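Local coordinates for protein PduO-type ATP--cob(I)alamin adenosyltransferase (Sulfolobus tokodaii, PDB 1WOZ) that probably transfers the adenosyl group of ATP to cob(I)alamin, as a PduO-type corrinoid adenosyltransferase built as a trimer of helical bundles, at residues G39-K44 with A111-V116; I45-M50 with N161-V166. All coordinates share one frame; numbering follows the deposited sequence.

Interaction 1: G39-K44 with A111-V116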
ATOM      1  N   GLY A  39      -8.583  -3.048  -8.125  1.00 15.64           N
ATOM      2  CA  GLY A  39     -10.002  -3.021  -7.822  1.00 16.17           C
ATOM      3  C   GLY A  39     -10.348  -1.666  -7.219  1.00 16.69           C
ATOM      4  O   GLY A  39     -11.403  -1.102  -7.530  1.00 17.23           O
ATOM      5  N   PHE A  40      -9.464  -1.136  -6.363  1.00 14.99           N
ATOM      6  CA  PHE A  40      -9.698   0.178  -5.734  1.00 15.19           C
ATOM      7  C   PHE A  40      -9.653   1.284  -6.810  1.00 15.67           C
ATOM      8  O   PHE A  40     -10.522   2.159  -6.858  1.00 16.55           O
ATOM      9  CB  PHE A  40      -8.651   0.419  -4.615  1.00 17.07           C
ATOM     10  CG  PHE A  40      -8.787   1.757  -3.905  1.00 18.73           C
ATOM     11  CD1 PHE A  40      -7.684   2.596  -3.762  1.00 20.64           C
ATOM     12  CD2 PHE A  40     -10.006   2.162  -3.361  1.00 21.41           C
ATOM     13  CE1 PHE A  40      -7.782   3.823  -3.086  1.00 20.92           C
ATOM     14  CE2 PHE A  40     -10.118   3.392  -2.682  1.00 23.86           C
ATOM     15  CZ  PHE A  40      -9.004   4.216  -2.547  1.00 21.60           C
ATOM     16  N   ALA A  41      -8.676   1.232  -7.708  1.00 14.66           N
ATOM     17  CA  ALA A  41      -8.597   2.243  -8.784  1.00 15.81           C
ATOM     18  C   ALA A  41      -9.889   2.229  -9.633  1.00 17.91           C
ATOM     19  O   ALA A  41     -10.444   3.291  -9.985  1.00 18.44           O
ATOM     20  CB  ALA A  41      -7.433   1.961  -9.667  1.00 14.25           C
ATOM     21  N   ILE A  42     -10.356   1.028  -9.980  1.00 16.97           N
ATOM     22  CA  ILE A  42     -11.594   0.912 -10.749  1.00 18.04           C
ATOM     23  C   ILE A  42     -12.759   1.580 -10.009  1.00 18.75           C
ATOM     24  O   ILE A  42     -13.537   2.324 -10.612  1.00 20.01           O
ATOM     25  CB  ILE A  42     -11.948  -0.577 -11.030  1.00 17.68           C
ATOM     26  CG1 ILE A  42     -10.922  -1.173 -11.999  1.00 18.24           C
ATOM     27  CG2 ILE A  42     -13.403  -0.695 -11.608  1.00 19.25           C
ATOM     28  CD1 ILE A  42     -10.981  -2.713 -12.111  1.00 19.30           C
ATOM     29  N   SER A  43     -12.883   1.344  -8.705  1.00 18.39           N
ATOM     30  CA  SER A  43     -13.983   1.952  -7.955  1.00 18.67           C
ATOM     31  C   SER A  43     -13.899   3.490  -7.906  1.00 20.49           C
ATOM     32  O   SER A  43     -14.899   4.161  -7.658  1.00 19.99           O
ATOM     33  CB  SER A  43     -14.038   1.412  -6.512  1.00 18.57           C
ATOM     34  OG  SER A  43     -13.043   2.009  -5.677  1.00 18.70           O
ATOM     35  N   LYS A  44     -12.724   4.050  -8.155  1.00 19.98           N
ATOM     36  CA  LYS A  44     -12.540   5.506  -8.078  1.00 21.88           C
ATOM     37  C   LYS A  44     -12.508   6.212  -9.441  1.00 22.55           C
ATOM     38  O   LYS A  44     -12.435   7.434  -9.512  1.00 25.14           O
ATOM     39  CB  LYS A  44     -11.221   5.825  -7.358  1.00 23.78           C
ATOM     40  CG  LYS A  44     -11.093   5.286  -5.942  1.00 29.09           C
ATOM     41  CD  LYS A  44     -12.023   5.999  -5.000  1.00 34.13           C
ATOM     42  CE  LYS A  44     -11.619   7.459  -4.813  1.00 38.04           C
ATOM     43  NZ  LYS A  44     -12.545   8.157  -3.866  1.00 40.30           N
ATOM     44  N   ALA A 111      -5.934   9.994 -11.205  1.00 15.54           N
ATOM     45  CA  ALA A 111      -4.551   9.779 -11.612  1.00 16.65           C
ATOM     46  C   ALA A 111      -3.705   9.352 -10.396  1.00 17.43           C
ATOM     47  O   ALA A 111      -2.797   8.526 -10.521  1.00 17.49           O
ATOM     48  CB  ALA A 111      -3.964  11.060 -12.218  1.00 14.45           C
ATOM     49  N   SER A 112      -4.004   9.906  -9.224  1.00 16.54           N
ATOM     50  CA  SER A 112      -3.216   9.568  -8.040  1.00 17.08           C
ATOM     51  C   SER A 112      -3.369   8.103  -7.666  1.00 15.45           C
ATOM     52  O   SER A 112      -2.379   7.448  -7.348  1.00 16.19           O
ATOM     53  CB  SER A 112      -3.608  10.447  -6.839  1.00 16.77           C
ATOM     54  OG  SER A 112      -3.308  11.810  -7.103  1.00 17.45           O
ATOM     55  N   VAL A 113      -4.596   7.579  -7.702  1.00 16.11           N
ATOM     56  CA  VAL A 113      -4.774   6.177  -7.352  1.00 16.06           C
ATOM     57  C   VAL A 113      -4.143   5.277  -8.408  1.00 16.52           C
ATOM     58  O   VAL A 113      -3.639   4.185  -8.086  1.00 15.28           O
ATOM     59  CB  VAL A 113      -6.257   5.822  -7.136  1.00 19.62           C
ATOM     60  CG1 VAL A 113      -6.379   4.363  -6.670  1.00 21.98           C
ATOM     61  CG2 VAL A 113      -6.838   6.715  -6.049  1.00 22.25           C
ATOM     62  N   LEU A 114      -4.157   5.726  -9.666  1.00 15.88           N
ATOM     63  CA  LEU A 114      -3.514   4.964 -10.747  1.00 15.65           C
ATOM     64  C   LEU A 114      -1.999   4.914 -10.544  1.00 16.03           C
ATOM     65  O   LEU A 114      -1.369   3.880 -10.810  1.00 15.71           O
ATOM     66  CB  LEU A 114      -3.848   5.576 -12.119  1.00 15.53           C
ATOM     67  CG  LEU A 114      -5.307   5.227 -12.541  1.00 16.88           C
ATOM     68  CD1 LEU A 114      -5.765   6.173 -13.660  1.00 17.88           C
ATOM     69  CD2 LEU A 114      -5.403   3.769 -13.009  1.00 16.05           C
ATOM     70  N   HIS A 115      -1.408   6.025 -10.089  1.00 15.29           N
ATOM     71  CA  HIS A 115       0.028   6.044  -9.833  1.00 16.14           C
ATOM     72  C   HIS A 115       0.386   5.147  -8.648  1.00 15.32           C
ATOM     73  O   HIS A 115       1.445   4.511  -8.633  1.00 14.50           O
ATOM     74  CB  HIS A 115       0.520   7.473  -9.555  1.00 15.12           C
ATOM     75  CG  HIS A 115       0.797   8.251 -10.798  1.00 16.09           C
ATOM     76  ND1 HIS A 115       1.746   7.854 -11.717  1.00 17.29           N
ATOM     77  CD2 HIS A 115       0.240   9.388 -11.291  1.00 15.88           C
ATOM     78  CE1 HIS A 115       1.761   8.709 -12.725  1.00 17.31           C
ATOM     79  NE2 HIS A 115       0.857   9.648 -12.492  1.00 15.10           N
ATOM     80  N   VAL A 116      -0.470   5.124  -7.628  1.00 14.97           N
ATOM     81  CA  VAL A 116      -0.191   4.245  -6.497  1.00 14.76           C
ATOM     82  C   VAL A 116      -0.210   2.794  -7.004  1.00 15.09           C
ATOM     83  O   VAL A 116       0.668   1.984  -6.681  1.00 15.56           O
ATOM     84  CB  VAL A 116      -1.260   4.393  -5.383  1.00 16.61           C
ATOM     85  CG1 VAL A 116      -1.171   3.202  -4.422  1.00 17.85           C
ATOM     86  CG2 VAL A 116      -1.064   5.723  -4.629  1.00 15.72           C
TER
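Val-113 reaches across to helix 23-44 with one methyl, and nearly everything in this contact is organised round that branch. Its CG1 fits between the Phe-40 ring and the backbone of Ala-41: it lies 3.6 Å from CD1 of Phe-40 and 3.7 Å from CA of Ala-41. The two side chains, Phe-40 and Val-113, cross at about a right angle, and the methyl meets the ring obliquely. With CG of Phe-40 swung opposite its own backbone N (chi1 179°), the ring is carried over to Val-113 although the bond to CB runs alongside the facing helix. Lys-44, one turn further on, lays its CG over one face of the same ring, toward the rim and 3.9 Å above the plane, while its amine leads away to Glu-109 of the second subunit, with Glu-109 of its own chain as a further partner. The other methyl of Val-113, CG2, makes only a distant approach of 4.5 Å to Lys-44 CG. On the Leu-114 side of the valine, the methyl of Ala-41 points at the facing helix and meets Leu-114 CD2 at 4.3 Å. The axes of the two short segments approach to 9.3 Å and run almost antiparallel, at 170°, a spacing consistent with the small alanine at the point of nearest approach. Across the two segments the contacts are between carbon atoms only, and the aromatic side continues beyond the chain: Phe-40 also packs on Val-113 of the second subunit. Antiparallel packing of long helices like this builds the five-helix bundle of PduO-type adenosyltransferases, here where the bundle meets its neighbours in the trimer.

Interaction 2: I45-M50 with N161-V166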
ATOM      1  N   ILE A  45     -12.561   5.447 -10.510  1.00 20.57           N
ATOM      2  CA  ILE A  45     -12.482   5.977 -11.874  1.00 22.69           C
ATOM      3  C   ILE A  45     -13.860   5.906 -12.536  1.00 22.36           C
ATOM      4  O   ILE A  45     -14.473   4.840 -12.609  1.00 23.42           O
ATOM      5  CB  ILE A  45     -11.448   5.134 -12.689  1.00 22.26           C
ATOM      6  CG1 ILE A  45     -10.027   5.468 -12.217  1.00 23.37           C
ATOM      7  CG2 ILE A  45     -11.580   5.379 -14.176  1.00 25.09           C
ATOM      8  CD1 ILE A  45      -8.995   4.436 -12.736  1.00 25.19           C
ATOM      9  N   PRO A  46     -14.352   7.039 -13.053  1.00 23.18           N
ATOM     10  CA  PRO A  46     -15.669   7.052 -13.692  1.00 23.06           C
ATOM     11  C   PRO A  46     -15.702   6.702 -15.181  1.00 24.22           C
ATOM     12  O   PRO A  46     -16.772   6.509 -15.752  1.00 27.37           O
ATOM     13  CB  PRO A  46     -16.130   8.486 -13.456  1.00 22.87           C
ATOM     14  CG  PRO A  46     -14.832   9.260 -13.697  1.00 24.15           C
ATOM     15  CD  PRO A  46     -13.801   8.409 -12.940  1.00 23.67           C
ATOM     16  N   TRP A  47     -14.551   6.604 -15.820  1.00 23.49           N
ATOM     17  CA  TRP A  47     -14.539   6.369 -17.259  1.00 23.54           C
ATOM     18  C   TRP A  47     -14.641   4.906 -17.629  1.00 23.54           C
ATOM     19  O   TRP A  47     -13.853   4.069 -17.176  1.00 22.05           O
ATOM     20  CB  TRP A  47     -13.288   7.000 -17.854  1.00 22.21           C
ATOM     21  CG  TRP A  47     -13.130   8.439 -17.419  1.00 22.07           C
ATOM     22  CD1 TRP A  47     -13.936   9.499 -17.744  1.00 23.30           C
ATOM     23  CD2 TRP A  47     -12.131   8.952 -16.533  1.00 21.04           C
ATOM     24  NE1 TRP A  47     -13.497  10.640 -17.111  1.00 22.48           N
ATOM     25  CE2 TRP A  47     -12.392  10.336 -16.361  1.00 21.61           C
ATOM     26  CE3 TRP A  47     -11.043   8.379 -15.871  1.00 20.09           C
ATOM     27  CZ2 TRP A  47     -11.609  11.150 -15.546  1.00 21.31           C
ATOM     28  CZ3 TRP A  47     -10.253   9.194 -15.052  1.00 20.90           C
ATOM     29  CH2 TRP A  47     -10.543  10.566 -14.899  1.00 20.27           C
ATOM     30  N   GLU A  48     -15.599   4.606 -18.492  1.00 23.77           N
ATOM     31  CA  GLU A  48     -15.851   3.217 -18.860  1.00 24.65           C
ATOM     32  C   GLU A  48     -14.740   2.528 -19.606  1.00 21.98           C
ATOM     33  O   GLU A  48     -14.571   1.313 -19.453  1.00 22.08           O
ATOM     34  CB  GLU A  48     -17.145   3.105 -19.677  1.00 26.39           C
ATOM     35  CG  GLU A  48     -18.389   3.505 -18.930  1.00 29.75           C
ATOM     36  CD  GLU A  48     -18.667   2.636 -17.733  1.00 32.99           C
ATOM     37  OE1 GLU A  48     -18.455   1.393 -17.790  1.00 34.35           O
ATOM     38  OE2 GLU A  48     -19.115   3.205 -16.725  1.00 36.42           O
ATOM     39  N   ASP A  49     -13.980   3.269 -20.414  1.00 21.72           N
ATOM     40  CA  ASP A  49     -12.900   2.632 -21.137  1.00 21.34           C
ATOM     41  C   ASP A  49     -11.831   2.120 -20.205  1.00 21.05           C
ATOM     42  O   ASP A  49     -11.319   1.008 -20.396  1.00 19.56           O
ATOM     43  CB  ASP A  49     -12.287   3.551 -22.220  1.00 23.67           C
ATOM     44  CG  ASP A  49     -11.828   4.928 -21.695  1.00 26.64           C
ATOM     45  OD1 ASP A  49     -12.093   5.311 -20.527  1.00 26.07           O
ATOM     46  OD2 ASP A  49     -11.201   5.644 -22.503  1.00 25.97           O
HETATM   47  N   MSE A  50     -11.491   2.917 -19.194  1.00 19.64           N
HETATM   48  CA  MSE A  50     -10.479   2.489 -18.236  1.00 20.04           C
HETATM   49  C   MSE A  50     -10.982   1.365 -17.339  1.00 19.25           C
HETATM   50  O   MSE A  50     -10.230   0.452 -17.013  1.00 18.84           O
HETATM   51  CB  MSE A  50     -10.023   3.658 -17.360  1.00 19.44           C
HETATM   52  CG  MSE A  50      -9.100   4.606 -18.074  1.00 22.66           C
HETATM   53 SE   MSE A  50      -8.377   5.916 -16.820  1.00 24.19          SE
HETATM   54  CE  MSE A  50      -8.104   7.386 -18.084  1.00 21.39           C
ATOM     55  N   ASN A 161      -5.682  12.782 -15.673  1.00 18.37           N
ATOM     56  CA  ASN A 161      -5.477  14.208 -15.367  1.00 18.32           C
ATOM     57  C   ASN A 161      -5.997  15.094 -16.488  1.00 18.28           C
ATOM     58  O   ASN A 161      -6.638  16.100 -16.235  1.00 17.99           O
ATOM     59  CB  ASN A 161      -3.992  14.519 -15.085  1.00 18.94           C
ATOM     60  CG  ASN A 161      -3.614  14.200 -13.647  1.00 18.15           C
ATOM     61  OD1 ASN A 161      -4.481  14.201 -12.761  1.00 18.71           O
ATOM     62  ND2 ASN A 161      -2.337  13.919 -13.405  1.00 18.37           N
ATOM     63  N   LYS A 162      -5.721  14.733 -17.735  1.00 18.82           N
ATOM     64  CA  LYS A 162      -6.239  15.527 -18.854  1.00 20.93           C
ATOM     65  C   LYS A 162      -7.762  15.626 -18.785  1.00 21.29           C
ATOM     66  O   LYS A 162      -8.338  16.716 -18.935  1.00 21.41           O
ATOM     67  CB  LYS A 162      -5.850  14.896 -20.189  1.00 22.96           C
ATOM     68  CG  LYS A 162      -6.387  15.642 -21.407  1.00 27.59           C
ATOM     69  CD  LYS A 162      -5.877  14.977 -22.678  1.00 31.55           C
ATOM     70  CE  LYS A 162      -6.492  15.592 -23.936  1.00 36.10           C
ATOM     71  NZ  LYS A 162      -5.961  16.958 -24.173  1.00 37.70           N
ATOM     72  N   ARG A 163      -8.429  14.495 -18.563  1.00 20.04           N
ATOM     73  CA  ARG A 163      -9.886  14.508 -18.480  1.00 21.50           C
ATOM     74  C   ARG A 163     -10.381  15.313 -17.286  1.00 22.04           C
ATOM     75  O   ARG A 163     -11.533  15.754 -17.270  1.00 23.49           O
ATOM     76  CB  ARG A 163     -10.444  13.077 -18.411  1.00 21.21           C
ATOM     77  CG  ARG A 163     -10.221  12.298 -19.713  1.00 22.32           C
ATOM     78  CD  ARG A 163     -10.816  10.871 -19.646  1.00 21.48           C
ATOM     79  NE  ARG A 163     -10.495  10.097 -20.842  1.00 21.50           N
ATOM     80  CZ  ARG A 163     -10.801   8.813 -21.007  1.00 22.57           C
ATOM     81  NH1 ARG A 163     -11.446   8.160 -20.048  1.00 20.48           N
ATOM     82  NH2 ARG A 163     -10.438   8.173 -22.113  1.00 22.26           N
ATOM     83  N   ARG A 164      -9.523  15.494 -16.283  1.00 20.11           N
ATOM     84  CA  ARG A 164      -9.886  16.259 -15.099  1.00 21.19           C
ATOM     85  C   ARG A 164      -9.353  17.704 -15.127  1.00 21.22           C
ATOM     86  O   ARG A 164      -9.449  18.423 -14.129  1.00 20.94           O
ATOM     87  CB  ARG A 164      -9.354  15.566 -13.829  1.00 23.45           C
ATOM     88  CG  ARG A 164     -10.139  14.343 -13.413  1.00 25.20           C
ATOM     89  CD  ARG A 164     -11.566  14.745 -13.034  1.00 29.74           C
ATOM     90  NE  ARG A 164     -12.291  13.650 -12.389  1.00 33.01           N
ATOM     91  CZ  ARG A 164     -13.571  13.367 -12.623  1.00 36.57           C
ATOM     92  NH1 ARG A 164     -14.266  14.097 -13.494  1.00 37.12           N
ATOM     93  NH2 ARG A 164     -14.168  12.365 -11.982  1.00 34.84           N
ATOM     94  N   ASN A 165      -8.802  18.137 -16.254  1.00 21.39           N
ATOM     95  CA  ASN A 165      -8.253  19.502 -16.350  1.00 21.96           C
ATOM     96  C   ASN A 165      -7.161  19.787 -15.338  1.00 21.17           C
ATOM     97  O   ASN A 165      -7.015  20.905 -14.846  1.00 20.39           O
ATOM     98  CB  ASN A 165      -9.369  20.549 -16.215  1.00 23.27           C
ATOM     99  CG  ASN A 165     -10.199  20.655 -17.484  1.00 26.98           C
ATOM    100  OD1 ASN A 165     -11.101  19.855 -17.713  1.00 27.21           O
ATOM    101  ND2 ASN A 165      -9.872  21.626 -18.327  1.00 25.93           N
ATOM    102  N   VAL A 166      -6.370  18.766 -15.052  1.00 20.43           N
ATOM    103  CA  VAL A 166      -5.269  18.890 -14.120  1.00 19.51           C
ATOM    104  C   VAL A 166      -3.944  18.777 -14.890  1.00 19.79           C
ATOM    105  O   VAL A 166      -3.768  17.857 -15.680  1.00 20.88           O
ATOM    106  CB  VAL A 166      -5.347  17.759 -13.061  1.00 19.67           C
ATOM    107  CG1 VAL A 166      -4.061  17.735 -12.234  1.00 20.71           C
ATOM    108  CG2 VAL A 166      -6.582  17.961 -12.176  1.00 20.47           C
TER
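Arg-163 meets Asp-49 end-on and in plane, two nitrogens facing two oxygens, and this is the tight half of the contact. NH1 donates to OD1 of Asp-49 at 3.0 Å and NH2 to OD2 at 2.7 Å, both bonds nearly straight and both using syn lone pairs. Carboxylate and guanidinium are only 10° from coplanar. The flat pair is held from several sides. Selenomethionine Met-50 sets its CE over one face of the guanidinium, Glu-95 takes a second salt bridge from NH2, and the extended arginine chain runs along the face of Trp-47, its CD standing 3.6 Å from the centroid of the five-membered ring. The indole and guanidinium planes are 83° apart, so the cation-pi contact is made with the group upright over the ring, not stacked on it. Replacing Arg-163 by an alanine would probably leave both the Asp-49 carboxylate and Glu-95 without this cationic partner and uncover the indole face along which the chain lies. Two helix ends come together here: Trp-47 is the N-cap residue of helix 48-69, while helix 140-163 finishes in a Schellman motif with Asn-165, at positive phi, as its C-prime residue. Beyond that end the contact slackens toward solvent. Pro-46 covers the other face of the indole with CG, 3.7 Å above its plane. Arg-164, bent at its second torsion (chi2 -64°), brings CG to the indole edge and NH2 to 3.6 Å from CG of Pro-46, but its charge is directed to Glu-110 of helix 109-134.

Overall arrangement
Interaction 1 lies about 11 Å, centre to centre, from the middle of the chain and is a buried seam between helices 23-44 and 109-134, close to the neighbouring subunits. Interaction 2 has its centre about 17 Å out, joins helices 48-69 and 140-163 at their ends, and is touched by no other chain of the assembly. Each helix of interaction 1 is followed in the chain by one of interaction 2, so their segments alternate along the sequence, and the contacts also meet in space: Leu-114 CD2 touches Ile-45 CD1 at 3.7 Å, and Ala-111 packs on Asn-161. Between the paired segments themselves, interaction 1 uses carbon packing alone, whereas interaction 2 adds a salt bridge to arginine-aromatic packing.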